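Local coordinates for protein phenazine-1-carboxylate N-methyltransferase (Pseudomonas aeruginosa, PDB 2IP2) that catalyses the S-adenosyl-L-methionine-dependent N-methylation of phenazine-1-carboxylate to 5-methylphenazine-1-carboxylate, a step in the biosynthesis of the blue virulence pigment pyocyanine, at residues Gly179-Ala184 with Ile236-Arg241. Sequence-based numbering, arbitrary orientation.
Sequences GELTKA and IYLLSR
Leu181 reaches from the start of helix 180-188 onto Leu238 and Ser240 of strand 236-240. This is helix-on-sheet packing in the Rossmann-like fold of class I methyltransferases. The helix follows strand 170-174, the first strand of the 3-2-1-4-5-7-6 sheet. Strand 236-240, in the middle of that order, is its parallel neighbour.

The contact is apolar and rests on one methyl group. Leu181 CD2 lies 3.6 Å from Ser240 CB and 4.0 Å from Leu238 CB. Leu238 CD1 also comes near this methyl. The side chains of the two leucines cross at a slant. In Leu181, CG stands anti to the backbone N (chi1 176°), which extends the side chain from the helix toward the strand. Leu238 and Ser240, two residues apart, face the helix, whereas Leu239 between them points to the other side of the sheet and touches Val268. Ile160 of helix 154-163 and Ile271 of strand 267-272 also touch Leu181, which is buried.

Hydrogen bonds hold the helix and the strand each in its own place. Gly179 is the N-cap residue, and its O accepts a hydrogen bond from Lys183 N at 3.0 Å. Thr182 OG1 is hydrogen-bonded to Asp173 OD2 and ties the helix to strand 170-174. Leu238 is hydrogen-bonded through its backbone to Val172 of that same strand.

Strand 236-240 leads directly into Arg241, a predicted S-adenosyl-L-methionine-binding residue, so the contact lies beside the probable cofactor site. At this end of the strand, Ser240 OG is 4.1 Å from Leu181 CD2.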
ATOM      1  N   GLY A 179     -16.496  24.225 -10.120  1.00 32.01           N
ATOM      2  CA  GLY A 179     -17.257  24.126 -11.362  1.00 30.00           C
ATOM      3  C   GLY A 179     -16.881  23.057 -12.359  1.00 29.78           C
ATOM      4  O   GLY A 179     -17.258  23.149 -13.531  1.00 28.97           O
ATOM      5  N   GLU A 180     -16.142  22.026 -11.936  1.00 29.38           N
ATOM      6  CA  GLU A 180     -15.670  21.039 -12.923  1.00 28.30           C
ATOM      7  C   GLU A 180     -16.785  20.265 -13.615  1.00 28.27           C
ATOM      8  O   GLU A 180     -16.664  19.936 -14.788  1.00 27.01           O
ATOM      9  CB  GLU A 180     -14.657  20.062 -12.289  1.00 29.75           C
ATOM     10  CG  GLU A 180     -13.325  20.771 -11.915  1.00 28.30           C
ATOM     11  CD  GLU A 180     -12.520  21.245 -13.154  1.00 32.00           C
ATOM     12  OE1 GLU A 180     -12.370  20.472 -14.120  1.00 35.40           O
ATOM     13  OE2 GLU A 180     -11.979  22.361 -13.138  1.00 34.32           O
ATOM     14  N   LEU A 181     -17.852  19.957 -12.876  1.00 28.13           N
ATOM     15  CA  LEU A 181     -18.988  19.217 -13.452  1.00 28.95           C
ATOM     16  C   LEU A 181     -19.703  20.032 -14.526  1.00 29.90           C
ATOM     17  O   LEU A 181     -19.943  19.555 -15.665  1.00 30.01           O
ATOM     18  CB  LEU A 181     -19.969  18.779 -12.353  1.00 29.32           C
ATOM     19  CG  LEU A 181     -21.258  18.074 -12.767  1.00 29.17           C
ATOM     20  CD1 LEU A 181     -21.033  16.904 -13.784  1.00 26.45           C
ATOM     21  CD2 LEU A 181     -22.048  17.597 -11.516  1.00 28.41           C
ATOM     22  N   THR A 182     -19.984  21.283 -14.190  1.00 29.22           N
ATOM     23  CA  THR A 182     -20.570  22.212 -15.165  1.00 30.11           C
ATOM     24  C   THR A 182     -19.667  22.316 -16.410  1.00 30.74           C
ATOM     25  O   THR A 182     -20.148  22.219 -17.545  1.00 30.95           O
ATOM     26  CB  THR A 182     -20.769  23.589 -14.511  1.00 30.23           C
ATOM     27  OG1 THR A 182     -21.825  23.478 -13.534  1.00 28.69           O
ATOM     28  CG2 THR A 182     -21.168  24.644 -15.541  1.00 29.09           C
ATOM     29  N   LYS A 183     -18.360  22.464 -16.195  1.00 30.52           N
ATOM     30  CA  LYS A 183     -17.458  22.593 -17.329  1.00 31.84           C
ATOM     31  C   LYS A 183     -17.412  21.322 -18.194  1.00 30.95           C
ATOM     32  O   LYS A 183     -17.476  21.428 -19.410  1.00 32.46           O
ATOM     33  CB  LYS A 183     -16.068  23.010 -16.855  1.00 32.50           C
ATOM     34  CG  LYS A 183     -14.971  22.802 -17.873  1.00 36.14           C
ATOM     35  CD  LYS A 183     -13.654  22.772 -17.138  1.00 41.49           C
ATOM     36  CE  LYS A 183     -13.339  24.148 -16.579  1.00 42.47           C
ATOM     37  NZ  LYS A 183     -12.362  24.857 -17.479  1.00 47.32           N
ATOM     38  N   ALA A 184     -17.324  20.135 -17.568  1.00 30.28           N
ATOM     39  CA  ALA A 184     -17.419  18.849 -18.273  1.00 28.58           C
ATOM     40  C   ALA A 184     -18.708  18.792 -19.130  1.00 29.99           C
ATOM     41  O   ALA A 184     -18.676  18.434 -20.340  1.00 29.40           O
ATOM     42  CB  ALA A 184     -17.368  17.671 -17.275  1.00 29.05           C
ATOM     43  N   ILE A 236     -32.459  19.425 -15.474  1.00 28.33           N
ATOM     44  CA  ILE A 236     -31.599  18.484 -14.729  1.00 29.21           C
ATOM     45  C   ILE A 236     -30.960  19.233 -13.528  1.00 28.31           C
ATOM     46  O   ILE A 236     -30.290  20.268 -13.730  1.00 29.25           O
ATOM     47  CB  ILE A 236     -30.503  17.895 -15.649  1.00 29.19           C
ATOM     48  CG1 ILE A 236     -31.133  17.093 -16.791  1.00 28.39           C
ATOM     49  CG2 ILE A 236     -29.558  16.995 -14.815  1.00 30.02           C
ATOM     50  CD1 ILE A 236     -30.233  16.864 -17.994  1.00 29.19           C
ATOM     51  N   TYR A 237     -31.175  18.718 -12.317  1.00 26.25           N
ATOM     52  CA  TYR A 237     -30.594  19.265 -11.058  1.00 26.45           C
ATOM     53  C   TYR A 237     -29.525  18.282 -10.585  1.00 26.82           C
ATOM     54  O   TYR A 237     -29.840  17.175 -10.168  1.00 27.36           O
ATOM     55  CB  TYR A 237     -31.660  19.427  -9.969  1.00 27.04           C
ATOM     56  CG  TYR A 237     -32.490  20.669 -10.286  1.00 25.99           C
ATOM     57  CD1 TYR A 237     -33.396  20.668 -11.361  1.00 28.78           C
ATOM     58  CD2 TYR A 237     -32.331  21.838  -9.528  1.00 23.82           C
ATOM     59  CE1 TYR A 237     -34.117  21.848 -11.663  1.00 28.34           C
ATOM     60  CE2 TYR A 237     -33.056  22.996  -9.823  1.00 27.02           C
ATOM     61  CZ  TYR A 237     -33.941  22.985 -10.894  1.00 26.85           C
ATOM     62  OH  TYR A 237     -34.632  24.159 -11.208  1.00 29.64           O
ATOM     63  N   LEU A 238     -28.278  18.732 -10.648  1.00 27.07           N
ATOM     64  CA  LEU A 238     -27.099  17.891 -10.327  1.00 25.92           C
ATOM     65  C   LEU A 238     -26.738  18.182  -8.896  1.00 26.34           C
ATOM     66  O   LEU A 238     -26.517  19.353  -8.536  1.00 26.27           O
ATOM     67  CB  LEU A 238     -25.970  18.344 -11.235  1.00 26.88           C
ATOM     68  CG  LEU A 238     -26.252  18.228 -12.725  1.00 25.91           C
ATOM     69  CD1 LEU A 238     -25.323  19.203 -13.466  1.00 28.08           C
ATOM     70  CD2 LEU A 238     -26.246  16.786 -13.219  1.00 27.68           C
ATOM     71  N   LEU A 239     -26.679  17.122  -8.076  1.00 26.12           N
ATOM     72  CA  LEU A 239     -26.336  17.158  -6.667  1.00 27.28           C
ATOM     73  C   LEU A 239     -25.061  16.309  -6.510  1.00 27.43           C
ATOM     74  O   LEU A 239     -25.151  15.116  -6.274  1.00 25.49           O
ATOM     75  CB  LEU A 239     -27.495  16.536  -5.814  1.00 25.17           C
ATOM     76  CG  LEU A 239     -28.606  17.502  -5.358  1.00 31.56           C
ATOM     77  CD1 LEU A 239     -29.141  18.358  -6.516  1.00 33.16           C
ATOM     78  CD2 LEU A 239     -29.768  16.754  -4.631  1.00 29.77           C
ATOM     79  N   SER A 240     -23.894  16.928  -6.731  1.00 29.66           N
ATOM     80  CA  SER A 240     -22.635  16.178  -6.817  1.00 31.00           C
ATOM     81  C   SER A 240     -21.906  16.377  -5.522  1.00 32.76           C
ATOM     82  O   SER A 240     -21.577  17.521  -5.147  1.00 31.77           O
ATOM     83  CB  SER A 240     -21.789  16.674  -7.998  1.00 31.36           C
ATOM     84  OG  SER A 240     -20.470  16.113  -8.024  1.00 34.34           O
ATOM     85  N   ARG A 241     -21.669  15.274  -4.825  1.00 34.71           N
ATOM     86  CA  ARG A 241     -20.943  15.318  -3.564  1.00 37.58           C
ATOM     87  C   ARG A 241     -21.510  16.389  -2.632  1.00 38.83           C
ATOM     88  O   ARG A 241     -20.754  17.133  -2.028  1.00 39.67           O
ATOM     89  CB  ARG A 241     -19.453  15.591  -3.825  1.00 38.65           C
ATOM     90  CG  ARG A 241     -18.788  14.519  -4.622  1.00 41.69           C
ATOM     91  CD  ARG A 241     -17.263  14.527  -4.410  1.00 48.58           C
ATOM     92  NE  ARG A 241     -16.521  15.103  -5.544  1.00 52.49           N
ATOM     93  CZ  ARG A 241     -16.293  14.465  -6.697  1.00 55.64           C
ATOM     94  NH1 ARG A 241     -16.769  13.232  -6.882  1.00 55.64           N
ATOM     95  NH2 ARG A 241     -15.593  15.054  -7.675  1.00 56.82           N
TER